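Local coordinates for protein aldose-aldose oxidoreductase (Caulobacter crescentus, PDB 5A04) that probably oxidises one aldose while reducing another, using a bound NADP(H) cofactor, and binds glucose beside it, at residues A[27-32]-A[295-300]; A[103-108]-A[182-187]; A[129-134]-A[310-315]. All coordinates share one frame; numbering follows the deposited sequence.

Interaction 1: A[27-32]-A[295-300]; sequences AECEHS and AQLDHL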
loop_
_atom_site.group_PDB
_atom_site.type_symbol
_atom_site.label_atom_id
_atom_site.label_comp_id
_atom_site.label_asym_id
_atom_site.label_seq_id
_atom_site.Cartn_x
_atom_site.Cartn_y
_atom_site.Cartn_z
ATOM N N ALA A 27 -33.584 10.546 10.414
ATOM C CA ALA A 27 -34.008 11.944 10.263
ATOM C C ALA A 27 -33.986 12.420 8.809
ATOM O O ALA A 27 -34.880 13.157 8.378
ATOM C CB ALA A 27 -33.136 12.860 11.118
ATOM N N GLU A 28 -32.972 12.002 8.057
ATOM C CA GLU A 28 -32.824 12.443 6.677
ATOM C C GLU A 28 -33.374 11.466 5.632
ATOM O O GLU A 28 -33.248 11.712 4.441
ATOM C CB GLU A 28 -31.351 12.720 6.378
ATOM C CG GLU A 28 -30.724 13.821 7.226
ATOM C CD GLU A 28 -30.168 13.338 8.554
ATOM O OE1 GLU A 28 -29.988 12.119 8.734
ATOM O OE2 GLU A 28 -29.900 14.189 9.426
ATOM N N CYS A 29 -33.984 10.365 6.067
ATOM C CA CYS A 29 -34.569 9.410 5.123
ATOM C C CYS A 29 -35.853 9.916 4.499
ATOM O O CYS A 29 -36.629 10.625 5.139
ATOM C CB CYS A 29 -34.867 8.078 5.800
ATOM S SG CYS A 29 -33.393 7.158 6.246
ATOM N N GLU A 30 -36.089 9.504 3.258
ATOM C CA GLU A 30 -37.319 9.851 2.556
ATOM C C GLU A 30 -38.262 8.676 2.390
ATOM O O GLU A 30 -39.443 8.870 2.108
ATOM C CB GLU A 30 -37.009 10.413 1.174
ATOM C CG GLU A 30 -36.227 11.694 1.191
ATOM C CD GLU A 30 -35.809 12.101 -0.201
ATOM O OE1 GLU A 30 -35.013 11.363 -0.817
ATOM O OE2 GLU A 30 -36.292 13.148 -0.682
ATOM N N HIS A 31 -37.743 7.458 2.545
ATOM C CA HIS A 31 -38.551 6.266 2.285
ATOM C C HIS A 31 -38.438 5.227 3.381
ATOM O O HIS A 31 -38.835 4.075 3.190
ATOM C CB HIS A 31 -38.154 5.648 0.944
ATOM C CG HIS A 31 -38.401 6.557 -0.213
ATOM N ND1 HIS A 31 -39.671 6.903 -0.625
ATOM C CD2 HIS A 31 -37.545 7.227 -1.019
ATOM C CE1 HIS A 31 -39.585 7.739 -1.645
ATOM N NE2 HIS A 31 -38.307 7.951 -1.903
ATOM N N SER A 32 -37.910 5.646 4.527
ATOM C CA SER A 32 -37.678 4.754 5.657
ATOM C C SER A 32 -38.070 5.419 6.956
ATOM O O SER A 32 -37.882 6.619 7.115
ATOM C CB SER A 32 -36.202 4.343 5.726
ATOM O OG SER A 32 -35.750 3.971 4.438
ATOM N N ALA A 295 -28.907 7.310 3.023
ATOM C CA ALA A 295 -28.941 6.773 1.662
ATOM C C ALA A 295 -28.953 5.238 1.650
ATOM O O ALA A 295 -29.633 4.615 0.830
ATOM C CB ALA A 295 -27.753 7.293 0.866
ATOM N N GLN A 296 -28.180 4.635 2.539
ATOM C CA GLN A 296 -28.128 3.171 2.612
ATOM C C GLN A 296 -29.500 2.633 3.026
ATOM O O GLN A 296 -30.031 1.706 2.407
ATOM C CB GLN A 296 -27.041 2.718 3.600
ATOM C CG GLN A 296 -26.979 1.193 3.775
ATOM C CD GLN A 296 -26.179 0.792 4.995
ATOM O OE1 GLN A 296 -24.957 0.829 4.977
ATOM N NE2 GLN A 296 -26.868 0.394 6.058
ATOM N N LEU A 297 -30.088 3.255 4.047
ATOM C CA LEU A 297 -31.401 2.845 4.548
ATOM C C LEU A 297 -32.456 2.985 3.457
ATOM O O LEU A 297 -33.251 2.065 3.228
ATOM C CB LEU A 297 -31.792 3.671 5.787
ATOM C CG LEU A 297 -30.933 3.478 7.042
ATOM C CD1 LEU A 297 -31.164 4.582 8.064
ATOM C CD2 LEU A 297 -31.211 2.121 7.671
ATOM N N ASP A 298 -32.460 4.128 2.777
ATOM C CA ASP A 298 -33.451 4.366 1.738
ATOM C C ASP A 298 -33.257 3.458 0.530
ATOM O O ASP A 298 -34.225 3.138 -0.151
ATOM C CB ASP A 298 -33.431 5.827 1.284
ATOM C CG ASP A 298 -34.324 6.728 2.141
ATOM O OD1 ASP A 298 -35.143 6.230 2.951
ATOM O OD2 ASP A 298 -34.205 7.962 1.993
ATOM N N HIS A 299 -32.024 3.030 0.265
ATOM C CA HIS A 299 -31.797 2.168 -0.892
ATOM C C HIS A 299 -32.598 0.874 -0.777
ATOM O O HIS A 299 -33.247 0.464 -1.734
ATOM C CB HIS A 299 -30.310 1.832 -1.068
ATOM C CG HIS A 299 -30.021 1.028 -2.299
ATOM N ND1 HIS A 299 -30.182 1.533 -3.572
ATOM C CD2 HIS A 299 -29.578 -0.245 -2.452
ATOM C CE1 HIS A 299 -29.845 0.608 -4.457
ATOM N NE2 HIS A 299 -29.481 -0.481 -3.803
ATOM N N LEU A 300 -32.552 0.234 0.389
ATOM C CA LEU A 300 -33.266 -1.029 0.552
ATOM C C LEU A 300 -34.765 -0.787 0.414
ATOM O O LEU A 300 -35.458 -1.511 -0.298
ATOM C CB LEU A 300 -32.946 -1.681 1.901
ATOM C CG LEU A 300 -33.677 -3.003 2.174
ATOM C CD1 LEU A 300 -33.504 -3.972 1.008
ATOM C CD2 LEU A 300 -33.166 -3.616 3.475
#
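Cys29 begins the contact by setting its side chain against the helix that carries Leu297 and Asp298. With SG anti to its own carbonyl carbon (chi1 -70°), the sulfur swings over to methyl CD1 of Leu297, 3.9 Å away, while CB of Cys29 lies 3.4 Å from OD1 of Asp298. A small, weakly polar thiol suits this buried spot, which has a leucine on one side and a carboxylate on the other. Glu30 contributes its backbone: its N-H points straight at OD2 of Asp298 (N to OD2 2.7 Å, 180° at the hydrogen) and takes the syn lone pair, the one on the side of the other oxygen. Glu30 is an exposed residue, and its OE1 pairs with Lys290, which also forms a salt bridge to Asp298 OD2 and would be expected to offset the repulsion between the two acids. At His31 the amide reaches OD1 of Asp298 over 2.9 Å from N, but from well above the carboxylate plane and along a more bent path (149°). Ser32, where the strand begins, then takes the anti lone pair of that same oxygen, its OG 2.8 Å from Asp298 OD1; the short side chain lets OG reach the carboxylate while the backbone stays close against the helix. Ser32 OG is also hydrogen-bonded to Ser301 one turn further along helix 292-306. Aspartate is apt at position 298 because its two oxygens can collect amides from a bend in the chain. Two backbone N-H groups, one hydroxyl and a lysine fix the rotation of the carboxylate and compensate its burial. Such surroundings would be expected to stabilise its negative charge, and they tie the loop entering strand 32-38 of the Rossmann domain to a helix of the C-terminal part.

Interaction 2: A[103-108]-A[182-187]; sequences EKPMAN and SLMDIG. With NDP (NADPH dihydro-nicotinamide-adenine-dinucleotide phosphate), chain G; BGC (beta-D-glucopyranose), chain H.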
loop_
_atom_site.group_PDB
_atom_site.type_symbol
_atom_site.label_atom_id
_atom_site.label_comp_id
_atom_site.label_asym_id
_atom_site.label_seq_id
_atom_site.Cartn_x
_atom_site.Cartn_y
_atom_site.Cartn_z
ATOM N N GLU A 103 -25.532 -6.088 8.765
ATOM C CA GLU A 103 -24.237 -5.420 8.788
ATOM C C GLU A 103 -23.125 -6.312 8.239
ATOM O O GLU A 103 -23.261 -7.525 8.189
ATOM C CB GLU A 103 -23.885 -4.961 10.210
ATOM C CG GLU A 103 -24.150 -3.468 10.407
ATOM C CD GLU A 103 -23.573 -2.654 9.274
ATOM O OE1 GLU A 103 -22.377 -2.848 8.962
ATOM O OE2 GLU A 103 -24.316 -1.851 8.669
ATOM N N LYS A 104 -22.032 -5.686 7.812
ATOM C CA LYS A 104 -20.820 -6.413 7.462
ATOM C C LYS A 104 -20.056 -6.797 8.719
ATOM O O LYS A 104 -20.279 -6.221 9.781
ATOM C CB LYS A 104 -19.921 -5.580 6.530
ATOM C CG LYS A 104 -19.823 -4.063 6.838
ATOM C CD LYS A 104 -19.251 -3.718 8.223
ATOM C CE LYS A 104 -17.840 -4.250 8.451
ATOM N NZ LYS A 104 -17.380 -3.944 9.843
ATOM N N PRO A 105 -19.177 -7.806 8.625
ATOM C CA PRO A 105 -19.096 -8.774 7.530
ATOM C C PRO A 105 -20.381 -9.605 7.552
ATOM O O PRO A 105 -20.968 -9.748 8.621
ATOM C CB PRO A 105 -17.855 -9.606 7.895
ATOM C CG PRO A 105 -17.850 -9.573 9.404
ATOM C CD PRO A 105 -18.250 -8.138 9.722
ATOM N N MET A 106 -20.827 -10.089 6.406
ATOM C CA MET A 106 -22.119 -10.771 6.328
ATOM C C MET A 106 -22.280 -11.908 7.339
ATOM O O MET A 106 -23.273 -11.952 8.068
ATOM C CB MET A 106 -22.329 -11.295 4.918
ATOM C CG MET A 106 -23.655 -12.026 4.710
ATOM S SD MET A 106 -23.797 -12.316 2.946
ATOM C CE MET A 106 -25.448 -13.015 2.864
ATOM N N ALA A 107 -21.296 -12.806 7.400
ATOM C CA ALA A 107 -21.313 -13.891 8.384
ATOM C C ALA A 107 -19.893 -14.424 8.553
ATOM O O ALA A 107 -18.968 -13.911 7.924
ATOM C CB ALA A 107 -22.270 -15.001 7.942
ATOM N N ASN A 108 -19.710 -15.453 9.375
ATOM C CA ASN A 108 -18.354 -15.963 9.626
ATOM C C ASN A 108 -17.746 -16.719 8.451
ATOM O O ASN A 108 -16.520 -16.805 8.330
ATOM C CB ASN A 108 -18.334 -16.889 10.846
ATOM C CG ASN A 108 -18.664 -16.169 12.143
ATOM O OD1 ASN A 108 -18.773 -14.939 12.186
ATOM N ND2 ASN A 108 -18.831 -16.939 13.208
ATOM N N SER A 182 -8.929 -8.595 12.517
ATOM C CA SER A 182 -9.033 -7.340 11.758
ATOM C C SER A 182 -9.653 -7.498 10.367
ATOM O O SER A 182 -10.381 -6.622 9.914
ATOM C CB SER A 182 -7.652 -6.681 11.625
ATOM O OG SER A 182 -6.839 -7.380 10.687
ATOM N N LEU A 183 -9.390 -8.612 9.690
ATOM C CA LEU A 183 -9.918 -8.785 8.344
ATOM C C LEU A 183 -11.439 -8.815 8.343
ATOM O O LEU A 183 -12.072 -8.310 7.424
ATOM C CB LEU A 183 -9.376 -10.069 7.715
ATOM C CG LEU A 183 -9.822 -10.365 6.277
ATOM C CD1 LEU A 183 -9.532 -9.163 5.359
ATOM C CD2 LEU A 183 -9.136 -11.634 5.758
ATOM N N MET A 184 -12.022 -9.433 9.367
ATOM C CA MET A 184 -13.472 -9.541 9.433
ATOM C C MET A 184 -14.086 -8.166 9.694
ATOM O O MET A 184 -15.140 -7.842 9.146
ATOM C CB MET A 184 -13.880 -10.553 10.514
ATOM C CG MET A 184 -13.607 -12.000 10.130
ATOM S SD MET A 184 -14.568 -12.505 8.692
ATOM C CE MET A 184 -16.174 -12.707 9.421
ATOM N N ASP A 185 -13.387 -7.327 10.451
ATOM C CA ASP A 185 -13.985 -6.083 10.926
ATOM C C ASP A 185 -13.695 -4.857 10.083
ATOM O O ASP A 185 -14.591 -4.053 9.810
ATOM C CB ASP A 185 -13.520 -5.792 12.349
ATOM C CG ASP A 185 -14.197 -4.570 12.929
ATOM O OD1 ASP A 185 -15.421 -4.646 13.194
ATOM O OD2 ASP A 185 -13.518 -3.533 13.089
ATOM N N ILE A 186 -12.432 -4.679 9.729
ATOM C CA ILE A 186 -12.004 -3.423 9.141
ATOM C C ILE A 186 -11.264 -3.683 7.826
ATOM O O ILE A 186 -11.397 -2.925 6.856
ATOM C CB ILE A 186 -11.135 -2.611 10.168
ATOM C CG1 ILE A 186 -10.683 -1.292 9.565
ATOM C CG2 ILE A 186 -9.964 -3.428 10.708
ATOM C CD1 ILE A 186 -11.851 -0.412 9.180
ATOM N N GLY A 187 -10.515 -4.777 7.767
ATOM C CA GLY A 187 -9.830 -5.143 6.537
ATOM C C GLY A 187 -10.789 -5.422 5.395
ATOM O O GLY A 187 -10.455 -5.235 4.221
HETATM P PA NDP G . -21.541 -3.239 19.911
HETATM O O1A NDP G . -20.837 -4.226 20.775
HETATM O O2A NDP G . -21.336 -1.772 20.170
HETATM O O5B NDP G . -23.160 -3.526 19.914
HETATM C C5B NDP G . -23.383 -4.888 19.684
HETATM C C4B NDP G . -24.815 -5.144 20.175
HETATM O O4B NDP G . -25.286 -6.417 19.726
HETATM C C3B NDP G . -24.839 -5.172 21.722
HETATM O O3B NDP G . -24.988 -3.893 22.251
HETATM C C2B NDP G . -26.143 -5.941 21.970
HETATM O O2B NDP G . -27.202 -5.191 21.830
HETATM C C1B NDP G . -26.150 -6.926 20.723
HETATM N N9A NDP G . -25.744 -8.287 21.085
HETATM C C8A NDP G . -26.503 -9.446 20.958
HETATM N N7A NDP G . -25.863 -10.546 21.402
HETATM C C5A NDP G . -24.624 -10.073 21.842
HETATM C C6A NDP G . -23.510 -10.724 22.404
HETATM N N6A NDP G . -23.534 -12.086 22.609
HETATM N N1A NDP G . -22.384 -10.036 22.762
HETATM C C2A NDP G . -22.435 -8.672 22.524
HETATM N N3A NDP G . -23.408 -7.922 21.995
HETATM C C4A NDP G . -24.524 -8.659 21.657
HETATM O O3 NDP G . -20.950 -3.657 18.418
HETATM P PN NDP G . -21.073 -2.533 17.246
HETATM O O1N NDP G . -22.415 -1.930 17.151
HETATM O O2N NDP G . -19.781 -1.783 17.013
HETATM O O5D NDP G . -20.997 -3.610 15.859
HETATM C C5D NDP G . -22.132 -4.421 15.726
HETATM C C4D NDP G . -22.200 -4.864 14.237
HETATM O O4D NDP G . -22.180 -3.667 13.400
HETATM C C3D NDP G . -20.931 -5.696 13.818
HETATM O O3D NDP G . -21.302 -6.688 12.842
HETATM C C2D NDP G . -20.031 -4.662 13.158
HETATM O O2D NDP G . -19.223 -5.224 12.139
HETATM C C1D NDP G . -21.106 -3.735 12.490
HETATM N N1N NDP G . -20.591 -2.370 12.361
HETATM C C2N NDP G . -20.632 -1.727 11.135
HETATM C C3N NDP G . -20.172 -0.444 11.039
HETATM C C7N NDP G . -20.209 0.237 9.746
HETATM O O7N NDP G . -19.654 1.337 9.563
HETATM N N7N NDP G . -20.893 -0.356 8.689
HETATM C C4N NDP G . -19.621 0.299 12.207
HETATM C C5N NDP G . -19.583 -0.485 13.450
HETATM C C6N NDP G . -20.052 -1.731 13.500
HETATM P P2B NDP G . -28.498 -5.411 22.944
HETATM O O1X NDP G . -28.727 -6.899 22.809
HETATM O O2X NDP G . -27.820 -4.947 24.197
HETATM O O3X NDP G . -29.580 -4.501 22.366
HETATM C C2 BGC H . -16.050 -1.419 11.991
HETATM C C3 BGC H . -15.644 -0.528 13.174
HETATM C C4 BGC H . -14.815 0.626 12.691
HETATM C C5 BGC H . -15.504 1.362 11.553
HETATM C C6 BGC H . -14.520 2.393 10.942
HETATM C C1 BGC H . -16.745 -0.547 11.045
HETATM O O1 BGC H . -17.282 -1.325 9.975
HETATM O O2 BGC H . -16.892 -2.461 12.468
HETATM O O3 BGC H . -14.906 -1.341 14.073
HETATM O O4 BGC H . -14.576 1.519 13.767
HETATM O O5 BGC H . -15.874 0.465 10.530
HETATM O O6 BGC H . -15.195 3.235 9.999
#
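Lys104 reaches Asp185 with its ammonium group, NZ lying 2.8 Å from the backbone O of Asp185, in the carbonyl plane and on a lone pair. The side chain starts with CG between its backbone N and carbonyl carbon (chi1 39°) and bends twice more into the pocket. There NZ donates hydrogen bonds to O1 of the glucose at 2.6 Å and to O2D of the NADPH at 3.2 Å; its pairing with OD1 of Asp185 is long. A long, flexible cation suits these sugar and cofactor hydroxyls. Asp185, its CG anti to the backbone N, gives one oxygen to each of two neighbouring sugar hydroxyls: OD1 accepts a hydrogen bond from glucose O2 (2.7 Å) and OD2 one from O3 (2.8 Å), with Arg172 salt-bridged to OD1. A cis peptide bond precedes Pro105, whose ring lies against the Met184 carbonyl (Pro105 CD to Met184 O 3.2 Å), an oxygen buried without a hydrogen-bonding partner. Met184 bends at chi2 and chi3 (-63° and -76°), folding CE round to the ring edge, 3.6 Å from CG of Pro105 and 3.4 Å from O of Ala107. Glu103 OE1 accepts a nearly straight hydrogen bond from nicotinamide N7N, and Glu103-Lys104-Pro105 is consistent with the EKP motif of this oxidoreductase family. The contact joins the loop between strand 99-102 and helix 110-123 to helix 182-198; Tyr328 of helix 314-333 also packs on Met184.

Interaction 3: A[129-134]-A[310-315]; sequences IGYRSR and PIVGGD. With NDP (NADPH dihydro-nicotinamide-adenine-dinucleotide phosphate), chain G.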
loop_
_atom_site.group_PDB
_atom_site.type_symbol
_atom_site.label_atom_id
_atom_site.label_comp_id
_atom_site.label_asym_id
_atom_site.label_seq_id
_atom_site.Cartn_x
_atom_site.Cartn_y
_atom_site.Cartn_z
ATOM N N ILE A 129 -26.584 -6.009 2.364
ATOM C CA ILE A 129 -25.495 -5.893 3.325
ATOM C C ILE A 129 -25.097 -4.418 3.475
ATOM O O ILE A 129 -25.113 -3.660 2.504
ATOM C CB ILE A 129 -24.275 -6.736 2.889
ATOM C CG1 ILE A 129 -24.726 -8.163 2.546
ATOM C CG2 ILE A 129 -23.166 -6.714 3.954
ATOM C CD1 ILE A 129 -25.434 -8.904 3.683
ATOM N N GLY A 130 -24.721 -4.031 4.684
ATOM C CA GLY A 130 -24.498 -2.629 5.002
ATOM C C GLY A 130 -23.178 -2.059 4.518
ATOM O O GLY A 130 -22.383 -1.563 5.320
ATOM N N TYR A 131 -22.944 -2.105 3.211
ATOM C CA TYR A 131 -21.754 -1.472 2.641
ATOM C C TYR A 131 -22.037 -0.002 2.314
ATOM O O TYR A 131 -22.188 0.382 1.151
ATOM C CB TYR A 131 -21.282 -2.231 1.394
ATOM C CG TYR A 131 -20.722 -3.629 1.676
ATOM C CD1 TYR A 131 -19.584 -3.805 2.461
ATOM C CD2 TYR A 131 -21.317 -4.760 1.127
ATOM C CE1 TYR A 131 -19.061 -5.086 2.707
ATOM C CE2 TYR A 131 -20.790 -6.043 1.363
ATOM C CZ TYR A 131 -19.667 -6.185 2.147
ATOM O OH TYR A 131 -19.145 -7.435 2.372
ATOM N N ARG A 132 -22.088 0.809 3.363
ATOM C CA ARG A 132 -22.494 2.214 3.251
ATOM C C ARG A 132 -21.606 3.027 2.313
ATOM O O ARG A 132 -22.047 4.039 1.764
ATOM C CB ARG A 132 -22.505 2.861 4.635
ATOM C CG ARG A 132 -21.229 2.656 5.428
ATOM C CD ARG A 132 -21.199 3.493 6.706
ATOM N NE ARG A 132 -20.032 3.113 7.494
ATOM C CZ ARG A 132 -18.804 3.582 7.296
ATOM N NH1 ARG A 132 -18.571 4.511 6.363
ATOM N NH2 ARG A 132 -17.805 3.131 8.047
ATOM N N SER A 133 -20.355 2.602 2.131
ATOM C CA SER A 133 -19.430 3.379 1.297
ATOM C C SER A 133 -19.912 3.497 -0.146
ATOM O O SER A 133 -19.528 4.422 -0.847
ATOM C CB SER A 133 -18.021 2.772 1.332
ATOM O OG SER A 133 -17.491 2.838 2.651
ATOM N N ARG A 134 -20.753 2.565 -0.591
ATOM C CA ARG A 134 -21.283 2.618 -1.951
ATOM C C ARG A 134 -22.279 3.764 -2.124
ATOM O O ARG A 134 -22.719 4.032 -3.233
ATOM C CB ARG A 134 -21.946 1.295 -2.329
ATOM C CG ARG A 134 -20.972 0.090 -2.341
ATOM C CD ARG A 134 -19.963 0.172 -3.500
ATOM N NE ARG A 134 -20.631 0.206 -4.801
ATOM C CZ ARG A 134 -21.005 -0.880 -5.470
ATOM N NH1 ARG A 134 -20.766 -2.090 -4.965
ATOM N NH2 ARG A 134 -21.611 -0.764 -6.648
ATOM N N PRO A 310 -30.984 -4.896 -4.544
ATOM C CA PRO A 310 -30.002 -3.973 -3.958
ATOM C C PRO A 310 -28.660 -4.038 -4.674
ATOM O O PRO A 310 -28.258 -5.112 -5.126
ATOM C CB PRO A 310 -29.868 -4.462 -2.513
ATOM C CG PRO A 310 -31.147 -5.186 -2.228
ATOM C CD PRO A 310 -31.555 -5.816 -3.547
ATOM N N ILE A 311 -27.959 -2.914 -4.762
ATOM C CA ILE A 311 -26.674 -2.920 -5.428
ATOM C C ILE A 311 -25.621 -3.641 -4.584
ATOM O O ILE A 311 -24.602 -4.067 -5.108
ATOM C CB ILE A 311 -26.184 -1.507 -5.746
ATOM C CG1 ILE A 311 -25.957 -0.710 -4.462
ATOM C CG2 ILE A 311 -27.174 -0.800 -6.670
ATOM C CD1 ILE A 311 -25.239 0.608 -4.703
ATOM N N VAL A 312 -25.875 -3.771 -3.284
ATOM C CA VAL A 312 -25.013 -4.565 -2.416
ATOM C C VAL A 312 -25.864 -5.633 -1.720
ATOM O O VAL A 312 -26.194 -5.538 -0.534
ATOM C CB VAL A 312 -24.249 -3.691 -1.383
ATOM C CG1 VAL A 312 -23.119 -2.923 -2.079
ATOM C CG2 VAL A 312 -25.180 -2.719 -0.661
ATOM N N GLY A 313 -26.228 -6.656 -2.483
ATOM C CA GLY A 313 -27.080 -7.715 -1.969
ATOM C C GLY A 313 -26.293 -8.779 -1.228
ATOM O O GLY A 313 -25.079 -8.665 -1.059
ATOM N N GLY A 314 -26.982 -9.819 -0.769
ATOM C CA GLY A 314 -26.303 -10.922 -0.103
ATOM C C GLY A 314 -25.159 -11.492 -0.928
ATOM O O GLY A 314 -24.156 -11.956 -0.379
ATOM N N ASP A 315 -25.289 -11.458 -2.250
ATOM C CA ASP A 315 -24.223 -11.971 -3.113
ATOM C C ASP A 315 -22.923 -11.167 -2.983
ATOM O O ASP A 315 -21.833 -11.733 -3.086
ATOM C CB ASP A 315 -24.682 -11.985 -4.568
ATOM C CG ASP A 315 -25.047 -10.606 -5.069
ATOM O OD1 ASP A 315 -26.045 -10.030 -4.567
ATOM O OD2 ASP A 315 -24.330 -10.094 -5.958
HETATM P PA NDP G . -21.541 -3.239 19.911
HETATM O O1A NDP G . -20.837 -4.226 20.775
HETATM O O2A NDP G . -21.336 -1.772 20.170
HETATM O O5B NDP G . -23.160 -3.526 19.914
HETATM C C5B NDP G . -23.383 -4.888 19.684
HETATM C C4B NDP G . -24.815 -5.144 20.175
HETATM O O4B NDP G . -25.286 -6.417 19.726
HETATM C C3B NDP G . -24.839 -5.172 21.722
HETATM O O3B NDP G . -24.988 -3.893 22.251
HETATM C C2B NDP G . -26.143 -5.941 21.970
HETATM O O2B NDP G . -27.202 -5.191 21.830
HETATM C C1B NDP G . -26.150 -6.926 20.723
HETATM N N9A NDP G . -25.744 -8.287 21.085
HETATM C C8A NDP G . -26.503 -9.446 20.958
HETATM N N7A NDP G . -25.863 -10.546 21.402
HETATM C C5A NDP G . -24.624 -10.073 21.842
HETATM C C6A NDP G . -23.510 -10.724 22.404
HETATM N N6A NDP G . -23.534 -12.086 22.609
HETATM N N1A NDP G . -22.384 -10.036 22.762
HETATM C C2A NDP G . -22.435 -8.672 22.524
HETATM N N3A NDP G . -23.408 -7.922 21.995
HETATM C C4A NDP G . -24.524 -8.659 21.657
HETATM O O3 NDP G . -20.950 -3.657 18.418
HETATM P PN NDP G . -21.073 -2.533 17.246
HETATM O O1N NDP G . -22.415 -1.930 17.151
HETATM O O2N NDP G . -19.781 -1.783 17.013
HETATM O O5D NDP G . -20.997 -3.610 15.859
HETATM C C5D NDP G . -22.132 -4.421 15.726
HETATM C C4D NDP G . -22.200 -4.864 14.237
HETATM O O4D NDP G . -22.180 -3.667 13.400
HETATM C C3D NDP G . -20.931 -5.696 13.818
HETATM O O3D NDP G . -21.302 -6.688 12.842
HETATM C C2D NDP G . -20.031 -4.662 13.158
HETATM O O2D NDP G . -19.223 -5.224 12.139
HETATM C C1D NDP G . -21.106 -3.735 12.490
HETATM N N1N NDP G . -20.591 -2.370 12.361
HETATM C C2N NDP G . -20.632 -1.727 11.135
HETATM C C3N NDP G . -20.172 -0.444 11.039
HETATM C C7N NDP G . -20.209 0.237 9.746
HETATM O O7N NDP G . -19.654 1.337 9.563
HETATM N N7N NDP G . -20.893 -0.356 8.689
HETATM C C4N NDP G . -19.621 0.299 12.207
HETATM C C5N NDP G . -19.583 -0.485 13.450
HETATM C C6N NDP G . -20.052 -1.731 13.500
HETATM P P2B NDP G . -28.498 -5.411 22.944
HETATM O O1X NDP G . -28.727 -6.899 22.809
HETATM O O2X NDP G . -27.820 -4.947 24.197
HETATM O O3X NDP G . -29.580 -4.501 22.366
HETATM O O HOH W 1 -21.938 -4.487 -5.621
#
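A water is gripped from both segments, by NH1 of Arg134, which donates to it over 2.7 Å, and by O of Ile311, which accepts from it at the same 2.7 Å. It sits at the edge of the Arg134 guanidinium, in its plane, while Ile311 CD1 lies over one face. With CG anti to the carbonyl carbon (chi1 -63°), Arg134 sets CG 3.7 Å from CG1 of Val312, the side chains sliding past each other in opposite directions; bends at chi2 and chi3 then turn the guanidinium so that NH1 reaches the water. Arginine thus serves twice, packing its methylenes on aliphatic neighbours and gripping the water. Val312 is the hub: its CG2 comes 3.3 Å from O of Ile129, and its CB stands at the edge of the Tyr131 ring. A compact beta-branched residue fits between these groups. The carbonyl of Val312 accepts the amide of Ile129, N to O 3.0 Å, nearly along the C=O axis. CG1 of Ile129 rests 3.7 Å from O of Gly313, the N-cap of helix 314-333. Arg132, extended from CG to NE, holds the nicotinamide: NE and NH2 donate hydrogen bonds to the carboxamide oxygen O7N (NE to O7N 2.8 Å). Two inverse gamma turns, centred on Gly130 and Tyr131, carry the chain from strand 127-129, outermost in the parallel Rossmann sheet, to the cofactor site between the domains.

In the fold
All three contacts pair a segment of the N-terminal Rossmann part with one of the C-terminal part. Interactions 2 and 3 have centres about 13 Å apart and hold the NADPH from different places, with Lys104 and Arg132 both in the glucose pocket as well; they meet directly where Met106 CG lies 3.7 Å from Ile129 CD1. Interaction 1 is more peripheral, its centre about 23 Å from that of interaction 2 and the side chain of Leu297 about 11 Å from the cofactor. It is joined to interaction 3, about 14 Å away between centres, by a probable hydrogen bond between His299 NE2 and Ile311 N at 3.0 Å.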